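Local atomic coordinates of phenylalanine--tRNA ligase beta subunit (Pyrococcus horikoshii, PDB entry 2CXI), a protein that forms the beta subunit of the tetrameric synthetase that attaches phenylalanine to tRNA(Phe) at the expense of ATP. Residues E308-E313 / V342-G347; Y289-S294 / G301-L306; F283-D288 / R336-D341. All coordinates share one frame; numbering follows the deposited sequence.

Contact 1 of 3, residues E308-E313 / V342-G347; sequences EKMMYE and VLIAYG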
loop_
_atom_site.group_PDB
_atom_site.type_symbol
_atom_site.label_atom_id
_atom_site.label_comp_id
_atom_site.label_asym_id
_atom_site.label_seq_id
_atom_site.Cartn_x
_atom_site.Cartn_y
_atom_site.Cartn_z
ATOM N N GLU A 308 -15.839 -28.311 35.789
ATOM C CA GLU A 308 -16.215 -28.312 34.366
ATOM C C GLU A 308 -17.576 -27.649 34.070
ATOM O O GLU A 308 -17.714 -27.029 33.035
ATOM C CB GLU A 308 -16.107 -29.714 33.751
ATOM C CG GLU A 308 -14.669 -30.212 33.697
ATOM C CD GLU A 308 -14.538 -31.622 33.137
ATOM O OE1 GLU A 308 -15.474 -32.417 33.313
ATOM O OE2 GLU A 308 -13.480 -31.927 32.546
ATOM N N LYS A 309 -18.561 -27.777 34.976
ATOM C CA LYS A 309 -19.821 -27.029 34.879
ATOM C C LYS A 309 -19.645 -25.524 35.058
ATOM O O LYS A 309 -20.532 -24.783 34.721
ATOM C CB LYS A 309 -20.839 -27.510 35.936
ATOM C CG LYS A 309 -21.405 -28.894 35.698
ATOM C CD LYS A 309 -22.252 -29.353 36.890
ATOM C CE LYS A 309 -22.670 -30.824 36.698
ATOM N NZ LYS A 309 -23.730 -31.214 37.690
HETATM N N MSE A 310 -18.515 -25.100 35.624
HETATM C CA MSE A 310 -18.204 -23.681 35.888
HETATM C C MSE A 310 -17.252 -23.129 34.824
HETATM O O MSE A 310 -16.711 -22.030 34.949
HETATM C CB MSE A 310 -17.637 -23.512 37.293
HETATM C CG MSE A 310 -18.595 -24.008 38.368
HETATM SE SE MSE A 310 -20.336 -22.975 38.240
HETATM C CE MSE A 310 -19.729 -21.162 38.830
HETATM N N MSE A 311 -17.097 -23.912 33.765
HETATM C CA MSE A 311 -16.379 -23.524 32.544
HETATM C C MSE A 311 -14.866 -23.619 32.679
HETATM O O MSE A 311 -14.128 -22.965 31.920
HETATM C CB MSE A 311 -16.799 -22.136 32.032
HETATM C CG MSE A 311 -18.311 -22.030 31.773
HETATM SE SE MSE A 311 -18.819 -20.346 30.968
HETATM C CE MSE A 311 -18.303 -19.251 32.269
ATOM N N TYR A 312 -14.395 -24.477 33.593
ATOM C CA TYR A 312 -12.949 -24.691 33.713
ATOM C C TYR A 312 -12.495 -25.906 32.923
ATOM O O TYR A 312 -13.193 -26.910 32.857
ATOM C CB TYR A 312 -12.470 -24.922 35.162
ATOM C CG TYR A 312 -12.597 -23.772 36.123
ATOM C CD1 TYR A 312 -11.494 -22.941 36.419
ATOM C CD2 TYR A 312 -13.796 -23.567 36.809
ATOM C CE1 TYR A 312 -11.613 -21.897 37.342
ATOM C CE2 TYR A 312 -13.913 -22.524 37.734
ATOM C CZ TYR A 312 -12.837 -21.723 38.008
ATOM O OH TYR A 312 -12.978 -20.710 38.934
ATOM N N GLU A 313 -11.280 -25.825 32.387
ATOM C CA GLU A 313 -10.563 -27.025 32.018
ATOM C C GLU A 313 -9.820 -27.490 33.244
ATOM O O GLU A 313 -9.274 -26.677 33.983
ATOM C CB GLU A 313 -9.581 -26.800 30.860
ATOM C CG GLU A 313 -8.755 -28.040 30.548
ATOM C CD GLU A 313 -7.705 -27.761 29.499
ATOM O OE1 GLU A 313 -8.077 -27.668 28.318
ATOM O OE2 GLU A 313 -6.523 -27.633 29.874
ATOM N N VAL A 342 -16.813 -24.080 43.118
ATOM C CA VAL A 342 -17.205 -25.469 43.513
ATOM C C VAL A 342 -18.513 -25.473 44.326
ATOM O O VAL A 342 -19.422 -26.308 44.074
ATOM C CB VAL A 342 -16.057 -26.194 44.280
ATOM C CG1 VAL A 342 -16.514 -27.582 44.813
ATOM C CG2 VAL A 342 -14.848 -26.393 43.360
ATOM N N LEU A 343 -18.609 -24.543 45.287
ATOM C CA LEU A 343 -19.792 -24.447 46.145
ATOM C C LEU A 343 -20.996 -24.057 45.317
ATOM O O LEU A 343 -22.054 -24.630 45.471
ATOM C CB LEU A 343 -19.584 -23.446 47.303
ATOM C CG LEU A 343 -18.533 -23.801 48.349
ATOM C CD1 LEU A 343 -18.319 -22.659 49.364
ATOM C CD2 LEU A 343 -18.855 -25.119 49.085
ATOM N N ILE A 344 -20.813 -23.115 44.393
ATOM C CA ILE A 344 -21.882 -22.718 43.493
ATOM C C ILE A 344 -22.382 -23.882 42.644
ATOM O O ILE A 344 -23.592 -24.128 42.575
ATOM C CB ILE A 344 -21.421 -21.548 42.568
ATOM C CG1 ILE A 344 -21.144 -20.269 43.379
ATOM C CG2 ILE A 344 -22.465 -21.328 41.474
ATOM C CD1 ILE A 344 -20.512 -19.143 42.522
ATOM N N ALA A 345 -21.449 -24.583 41.990
ATOM C CA ALA A 345 -21.756 -25.719 41.087
ATOM C C ALA A 345 -22.412 -26.882 41.808
ATOM O O ALA A 345 -23.246 -27.592 41.222
ATOM C CB ALA A 345 -20.505 -26.208 40.379
ATOM N N TYR A 346 -21.990 -27.097 43.048
ATOM C CA TYR A 346 -22.640 -28.055 43.952
ATOM C C TYR A 346 -24.183 -27.844 43.994
ATOM O O TYR A 346 -24.921 -28.786 44.229
ATOM C CB TYR A 346 -22.013 -27.959 45.353
ATOM C CG TYR A 346 -22.333 -29.132 46.270
ATOM C CD1 TYR A 346 -23.171 -28.971 47.390
ATOM C CD2 TYR A 346 -21.840 -30.396 46.004
ATOM C CE1 TYR A 346 -23.484 -30.058 48.221
ATOM C CE2 TYR A 346 -22.141 -31.474 46.822
ATOM C CZ TYR A 346 -22.961 -31.312 47.918
ATOM O OH TYR A 346 -23.243 -32.414 48.714
ATOM N N GLY A 347 -24.648 -26.610 43.731
ATOM C CA GLY A 347 -26.085 -26.266 43.674
ATOM C C GLY A 347 -26.788 -26.688 42.379
ATOM O O GLY A 347 -28.003 -26.886 42.362
HETATM O O HOH W 1 -24.036 -30.043 40.453
#
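Met310 meets Ala345 and Ile344 through aliphatic and selenium atoms alone, with no ring face or edge laid against the facing segment. The ring of Tyr312 lies clear of residues 342-347; its OH hydrogen-bonds to Asp341 OD2, a turn earlier on helix 335-346. Met310, modelled as selenomethionine, is folded rather than extended: all three torsions turn the same way (chi1 -59°, chi2 -59°, chi3 -69°), so that CG and SE lie on the methyl of Ala345 and CE is left for Ile344. Met310 CG rests 3.5 Å from Ala345 CB, and Met310 SE lies 3.9 Å from the same methyl. The terminal Met310 CE then reaches Ile344 CG2 at 3.8 Å, the two side chains crossing at roughly a right angle. Beside this apolar patch one water links the segments, accepting from Lys309 NZ at 3.0 Å and donating to Ala345 O at 2.7 Å. Met310 sits where helix 300-309 gives out. Met311, with positive phi, is the C-prime residue, its N bonding to Glu308 O (3.3 Å) while Tyr312 N returns to Leu307 O. The packing thus sets a Schellman-terminated helix end against helix 335-346, the last helix of this N-terminal fragment, in the B5 region.

Contact 2 of 3, residues Y289-S294 / G301-L306; sequences YIRKLS and GEIKEL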
loop_
_atom_site.group_PDB
_atom_site.type_symbol
_atom_site.label_atom_id
_atom_site.label_comp_id
_atom_site.label_asym_id
_atom_site.label_seq_id
_atom_site.Cartn_x
_atom_site.Cartn_y
_atom_site.Cartn_z
ATOM N N TYR A 289 -7.410 -28.808 49.465
ATOM C CA TYR A 289 -7.828 -27.484 49.933
ATOM C C TYR A 289 -9.345 -27.330 49.757
ATOM O O TYR A 289 -10.046 -26.895 50.667
ATOM C CB TYR A 289 -7.092 -26.365 49.211
ATOM C CG TYR A 289 -7.644 -24.972 49.481
ATOM C CD1 TYR A 289 -8.669 -24.415 48.690
ATOM C CD2 TYR A 289 -7.095 -24.186 50.493
ATOM C CE1 TYR A 289 -9.157 -23.122 48.960
ATOM C CE2 TYR A 289 -7.571 -22.906 50.763
ATOM C CZ TYR A 289 -8.589 -22.382 49.993
ATOM O OH TYR A 289 -9.007 -21.111 50.284
ATOM N N ILE A 290 -9.840 -27.727 48.589
ATOM C CA ILE A 290 -11.260 -27.667 48.304
ATOM C C ILE A 290 -12.096 -28.520 49.283
ATOM O O ILE A 290 -13.126 -28.051 49.833
ATOM C CB ILE A 290 -11.524 -28.081 46.816
ATOM C CG1 ILE A 290 -10.789 -27.143 45.837
ATOM C CG2 ILE A 290 -13.024 -28.123 46.522
ATOM C CD1 ILE A 290 -11.333 -25.752 45.813
ATOM N N ARG A 291 -11.683 -29.781 49.473
ATOM C CA ARG A 291 -12.336 -30.653 50.469
ATOM C C ARG A 291 -12.295 -30.062 51.880
ATOM O O ARG A 291 -13.336 -29.917 52.512
ATOM C CB ARG A 291 -11.686 -32.040 50.480
ATOM C CG ARG A 291 -12.308 -32.969 49.487
ATOM C CD ARG A 291 -11.727 -34.399 49.502
ATOM N NE ARG A 291 -10.340 -34.411 49.064
ATOM C CZ ARG A 291 -9.949 -34.531 47.818
ATOM N NH1 ARG A 291 -10.843 -34.671 46.856
ATOM N NH2 ARG A 291 -8.649 -34.534 47.542
ATOM N N LYS A 292 -11.106 -29.700 52.350
ATOM C CA LYS A 292 -10.922 -29.266 53.729
ATOM C C LYS A 292 -11.679 -27.976 54.058
ATOM O O LYS A 292 -12.247 -27.830 55.143
ATOM C CB LYS A 292 -9.426 -29.133 54.043
ATOM C CG LYS A 292 -8.717 -30.480 54.263
ATOM C CD LYS A 292 -9.312 -31.242 55.491
ATOM C CE LYS A 292 -9.366 -32.749 55.296
ATOM N NZ LYS A 292 -8.060 -33.319 54.862
ATOM N N LEU A 293 -11.726 -27.044 53.107
ATOM C CA LEU A 293 -12.370 -25.784 53.406
ATOM C C LEU A 293 -13.860 -25.770 53.068
ATOM O O LEU A 293 -14.602 -24.968 53.613
ATOM C CB LEU A 293 -11.573 -24.592 52.832
ATOM C CG LEU A 293 -10.154 -24.233 53.366
ATOM C CD1 LEU A 293 -10.113 -23.751 54.780
ATOM C CD2 LEU A 293 -9.099 -25.347 53.241
ATOM N N SER A 294 -14.319 -26.651 52.180
ATOM C CA SER A 294 -15.744 -26.707 51.848
ATOM C C SER A 294 -16.574 -27.498 52.866
ATOM O O SER A 294 -17.794 -27.330 52.931
ATOM C CB SER A 294 -15.990 -27.328 50.489
ATOM O OG SER A 294 -15.590 -28.679 50.459
ATOM N N GLY A 301 -12.534 -36.702 41.134
ATOM C CA GLY A 301 -13.414 -36.785 39.974
ATOM C C GLY A 301 -14.682 -35.935 40.123
ATOM O O GLY A 301 -15.125 -35.287 39.167
ATOM N N GLU A 302 -15.276 -35.954 41.313
ATOM C CA GLU A 302 -16.466 -35.134 41.569
ATOM C C GLU A 302 -16.167 -33.630 41.502
ATOM O O GLU A 302 -16.942 -32.845 40.915
ATOM C CB GLU A 302 -17.097 -35.508 42.901
ATOM C CG GLU A 302 -17.792 -36.857 42.822
ATOM C CD GLU A 302 -18.131 -37.417 44.182
ATOM O OE1 GLU A 302 -17.364 -37.200 45.148
ATOM O OE2 GLU A 302 -19.192 -38.066 44.273
ATOM N N ILE A 303 -15.039 -33.245 42.083
ATOM C CA ILE A 303 -14.607 -31.848 42.038
ATOM C C ILE A 303 -14.318 -31.468 40.594
ATOM O O ILE A 303 -14.736 -30.392 40.133
ATOM C CB ILE A 303 -13.371 -31.583 42.929
ATOM C CG1 ILE A 303 -13.720 -31.877 44.401
ATOM C CG2 ILE A 303 -12.922 -30.102 42.762
ATOM C CD1 ILE A 303 -12.538 -31.892 45.322
ATOM N N LYS A 304 -13.619 -32.343 39.860
ATOM C CA LYS A 304 -13.389 -32.055 38.441
ATOM C C LYS A 304 -14.705 -31.754 37.682
ATOM O O LYS A 304 -14.785 -30.798 36.917
ATOM C CB LYS A 304 -12.597 -33.180 37.758
ATOM C CG LYS A 304 -12.454 -32.996 36.244
ATOM C CD LYS A 304 -11.276 -33.784 35.698
ATOM C CE LYS A 304 -11.460 -33.988 34.201
ATOM N NZ LYS A 304 -10.190 -34.281 33.580
ATOM N N GLU A 305 -15.716 -32.588 37.900
ATOM C CA GLU A 305 -17.001 -32.472 37.232
ATOM C C GLU A 305 -17.709 -31.170 37.598
ATOM O O GLU A 305 -18.364 -30.575 36.762
ATOM C CB GLU A 305 -17.922 -33.612 37.632
ATOM C CG GLU A 305 -17.513 -34.994 37.127
ATOM C CD GLU A 305 -18.568 -36.019 37.472
ATOM O OE1 GLU A 305 -18.289 -36.965 38.267
ATOM O OE2 GLU A 305 -19.705 -35.848 36.969
ATOM N N LEU A 306 -17.615 -30.762 38.853
ATOM C CA LEU A 306 -18.228 -29.491 39.276
ATOM C C LEU A 306 -17.532 -28.292 38.611
ATOM O O LEU A 306 -18.202 -27.387 38.110
ATOM C CB LEU A 306 -18.194 -29.354 40.793
ATOM C CG LEU A 306 -19.122 -30.293 41.592
ATOM C CD1 LEU A 306 -18.913 -30.035 43.060
ATOM C CD2 LEU A 306 -20.627 -30.161 41.238
#
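Ile303 pushes its CD1 methyl between the side chains of Ile290 and Arg291 on the facing helix. Its chain is extended beyond CB (chi2 170°), which carries CD1 out toward that helix until it lies 4.0 Å from Ile290 CG2. The two isoleucines cross obliquely, methyl against methyl. The other branch of Ile290 ends in CD1, which packs on Leu339 of helix 335-346, so this one residue faces two helices. The same Ile303 CD1 also approaches Arg291 NH1 at 3.6 Å, with the arginine running at about a right angle to the isoleucine. Helices 287-294 and 300-309 are consecutive, joined by a short turn, and their packing is consistent with the helix-turn-helix relationship of the B5 domain. Arg291 bends at chi3 (-66°), bringing NH1 alongside the Ile303 methyl and toward that turn. There NH1 forms a salt bridge with Asp300 OD1 and a hydrogen bond to Leu298 O, which should hold the planar group in place beside the methyl. At the end of the first helix, Ser294 OG folds back to donate to Ile290 O at 2.6 Å, tilted 25° from the carbonyl plane. Ser294 N bonds to the same oxygen from the opposite face of that plane, and Ser294 OG is also bonded to Leu296 N, where the chain enters the turn.

Contact 3 of 3, residues F283-D288 / R336-D341; sequences FEVELD and RDILED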
loop_
_atom_site.group_PDB
_atom_site.type_symbol
_atom_site.label_atom_id
_atom_site.label_comp_id
_atom_site.label_asym_id
_atom_site.label_seq_id
_atom_site.Cartn_x
_atom_site.Cartn_y
_atom_site.Cartn_z
ATOM N N PHE A 283 -4.769 -21.259 36.488
ATOM C CA PHE A 283 -4.725 -21.291 37.940
ATOM C C PHE A 283 -4.484 -22.733 38.401
ATOM O O PHE A 283 -4.852 -23.678 37.726
ATOM C CB PHE A 283 -6.051 -20.806 38.537
ATOM C CG PHE A 283 -5.907 -20.168 39.905
ATOM C CD1 PHE A 283 -5.548 -18.818 40.025
ATOM C CD2 PHE A 283 -6.153 -20.913 41.072
ATOM C CE1 PHE A 283 -5.419 -18.219 41.297
ATOM C CE2 PHE A 283 -6.033 -20.310 42.361
ATOM C CZ PHE A 283 -5.668 -18.980 42.468
ATOM N N GLU A 284 -3.874 -22.884 39.574
ATOM C CA GLU A 284 -3.607 -24.202 40.142
ATOM C C GLU A 284 -4.137 -24.260 41.560
ATOM O O GLU A 284 -3.927 -23.334 42.342
ATOM C CB GLU A 284 -2.099 -24.492 40.151
ATOM C CG GLU A 284 -1.438 -24.404 38.789
ATOM C CD GLU A 284 -0.055 -25.067 38.763
ATOM O OE1 GLU A 284 0.245 -25.857 39.696
ATOM O OE2 GLU A 284 0.710 -24.824 37.802
ATOM N N VAL A 285 -4.840 -25.333 41.884
ATOM C CA VAL A 285 -5.357 -25.509 43.240
ATOM C C VAL A 285 -5.157 -26.969 43.708
ATOM O O VAL A 285 -5.310 -27.914 42.937
ATOM C CB VAL A 285 -6.870 -25.068 43.363
ATOM C CG1 VAL A 285 -7.782 -26.053 42.665
ATOM C CG2 VAL A 285 -7.274 -24.857 44.836
ATOM N N GLU A 286 -4.838 -27.130 44.983
ATOM C CA GLU A 286 -4.765 -28.469 45.611
ATOM C C GLU A 286 -6.187 -28.935 45.893
ATOM O O GLU A 286 -6.923 -28.236 46.566
ATOM C CB GLU A 286 -3.999 -28.345 46.951
ATOM C CG GLU A 286 -2.513 -28.045 46.774
ATOM C CD GLU A 286 -1.777 -29.215 46.147
ATOM O OE1 GLU A 286 -2.346 -30.341 46.113
ATOM O OE2 GLU A 286 -0.638 -29.017 45.668
ATOM N N LEU A 287 -6.578 -30.116 45.413
ATOM C CA LEU A 287 -7.961 -30.578 45.624
ATOM C C LEU A 287 -8.308 -30.816 47.101
ATOM O O LEU A 287 -9.466 -30.715 47.511
ATOM C CB LEU A 287 -8.257 -31.813 44.795
ATOM C CG LEU A 287 -8.202 -31.492 43.291
ATOM C CD1 LEU A 287 -8.083 -32.746 42.493
ATOM C CD2 LEU A 287 -9.412 -30.699 42.844
ATOM N N ASP A 288 -7.295 -31.105 47.911
ATOM C CA ASP A 288 -7.572 -31.276 49.337
ATOM C C ASP A 288 -7.891 -29.929 50.021
ATOM O O ASP A 288 -8.612 -29.913 51.002
ATOM C CB ASP A 288 -6.493 -32.095 50.044
ATOM C CG ASP A 288 -7.026 -32.794 51.296
ATOM O OD1 ASP A 288 -7.878 -33.725 51.214
ATOM O OD2 ASP A 288 -6.661 -32.434 52.413
ATOM N N ARG A 336 -9.509 -19.395 47.392
ATOM C CA ARG A 336 -10.913 -19.319 47.868
ATOM C C ARG A 336 -11.913 -18.988 46.707
ATOM O O ARG A 336 -13.108 -19.226 46.835
ATOM C CB ARG A 336 -11.079 -18.315 49.002
ATOM C CG ARG A 336 -10.931 -16.847 48.537
ATOM C CD ARG A 336 -11.344 -15.810 49.545
ATOM N NE ARG A 336 -10.826 -14.470 49.213
ATOM C CZ ARG A 336 -10.749 -13.478 50.090
ATOM N NH1 ARG A 336 -11.098 -13.666 51.371
ATOM N NH2 ARG A 336 -10.304 -12.294 49.699
ATOM N N ASP A 337 -11.420 -18.403 45.614
ATOM C CA ASP A 337 -12.273 -18.138 44.429
ATOM C C ASP A 337 -12.635 -19.445 43.686
ATOM O O ASP A 337 -13.748 -19.567 43.194
ATOM C CB ASP A 337 -11.637 -17.130 43.447
ATOM C CG ASP A 337 -11.291 -15.811 44.089
ATOM O OD1 ASP A 337 -12.089 -15.308 44.904
ATOM O OD2 ASP A 337 -10.230 -15.198 43.842
ATOM N N ILE A 338 -11.676 -20.387 43.589
ATOM C CA ILE A 338 -11.969 -21.710 43.050
ATOM C C ILE A 338 -12.976 -22.414 43.954
ATOM O O ILE A 338 -13.930 -23.041 43.477
ATOM C CB ILE A 338 -10.695 -22.569 42.905
ATOM C CG1 ILE A 338 -9.558 -21.768 42.205
ATOM C CG2 ILE A 338 -11.019 -23.851 42.142
ATOM C CD1 ILE A 338 -9.988 -21.120 40.790
ATOM N N LEU A 339 -12.739 -22.303 45.268
ATOM C CA LEU A 339 -13.640 -22.922 46.252
ATOM C C LEU A 339 -15.070 -22.413 46.107
ATOM O O LEU A 339 -16.038 -23.189 46.174
ATOM C CB LEU A 339 -13.118 -22.661 47.692
ATOM C CG LEU A 339 -14.065 -23.041 48.863
ATOM C CD1 LEU A 339 -14.448 -24.518 48.839
ATOM C CD2 LEU A 339 -13.375 -22.637 50.215
ATOM N N GLU A 340 -15.209 -21.107 45.910
ATOM C CA GLU A 340 -16.547 -20.516 45.708
ATOM C C GLU A 340 -17.262 -21.123 44.510
ATOM O O GLU A 340 -18.443 -21.438 44.569
ATOM C CB GLU A 340 -16.445 -18.988 45.535
ATOM C CG GLU A 340 -17.740 -18.226 45.783
ATOM C CD GLU A 340 -18.188 -18.314 47.246
ATOM O OE1 GLU A 340 -17.343 -18.557 48.140
ATOM O OE2 GLU A 340 -19.385 -18.124 47.525
ATOM N N ASP A 341 -16.542 -21.313 43.409
ATOM C CA ASP A 341 -17.195 -21.856 42.193
ATOM C C ASP A 341 -17.622 -23.310 42.394
ATOM O O ASP A 341 -18.643 -23.740 41.874
ATOM C CB ASP A 341 -16.271 -21.745 40.966
ATOM C CG ASP A 341 -16.206 -20.332 40.397
ATOM O OD1 ASP A 341 -17.054 -19.495 40.771
ATOM O OD2 ASP A 341 -15.353 -19.997 39.543
#
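Hydrocarbon contacts carry the whole junction, and Ile338 supplies every atom on the helix side. Its CG1 approaches the CD2-CE2 bond of the Phe283 ring at a slant, 3.7 Å from Phe283 CD2 and 3.8 Å from Phe283 CE2. Ile338 CD1 follows at 3.9 Å from Phe283 CD2, so the longer branch of the isoleucine runs past the ring. The shorter branch serves the second partner: Ile338 CG2 meets Val285 CG1 at 3.9 Å, the two side chains sliding past each other in opposite directions. With chi1 of Val285 at 72°, CG1 sits between the backbone N and the carbonyl carbon, and it is this methyl that meets the isoleucine. Leu323 of the adjoining strand, Leu307, Tyr312 and Ile332 also touch Ile338, which is buried. Cut back to an alanine, Ile338 would lose both branches, which would probably leave the Phe283 ring and Val285 CG1 without a facing surface and open a gap between strand and helix.

Backbone bonds keep the strand in its sheet, where Phe283 pairs with Leu323 and Val285 with Ala321.

Charged groups lie off the apolar patch. Asp337, Glu340 and Asp341 belong, with Asp331, to a predicted magnesium site shared with the alpha subunit. Asp337 OD2 accepts from the backbone N atoms of Met333 and His334, and Asp341 OD2 forms a salt bridge with Arg329 NH2.

With no polar bond across the interface, strand 281-286 and helix 335-346 of the B5 domain are held here by van der Waals packing, while Asp337 and Asp341 of that helix bond elsewhere.

From the N-terminal side, strand 281-286 opens contact 3 at residues 283-288, and the chain runs into helix 287-294. Contact 2 closes first, a short loop between consecutive helices that lies within the span of contact 3. Contact 1 opens next, at the end of helix 300-309, before the hairpin 313-317/320-325 completes the three-stranded sheet. Helix 335-346 then closes contact 3 with residues 336-341 and, one turn later, contact 1 with 342-347; these two loops cross, whereas contacts 2 and 1 follow in series. Together they gather helices 287-294, 300-309 and 335-346 and strand 281-286, outermost in its sheet within this chain, into one unit, with Leu306 of contact 2 packing on Val342 and Ala345 of contact 1.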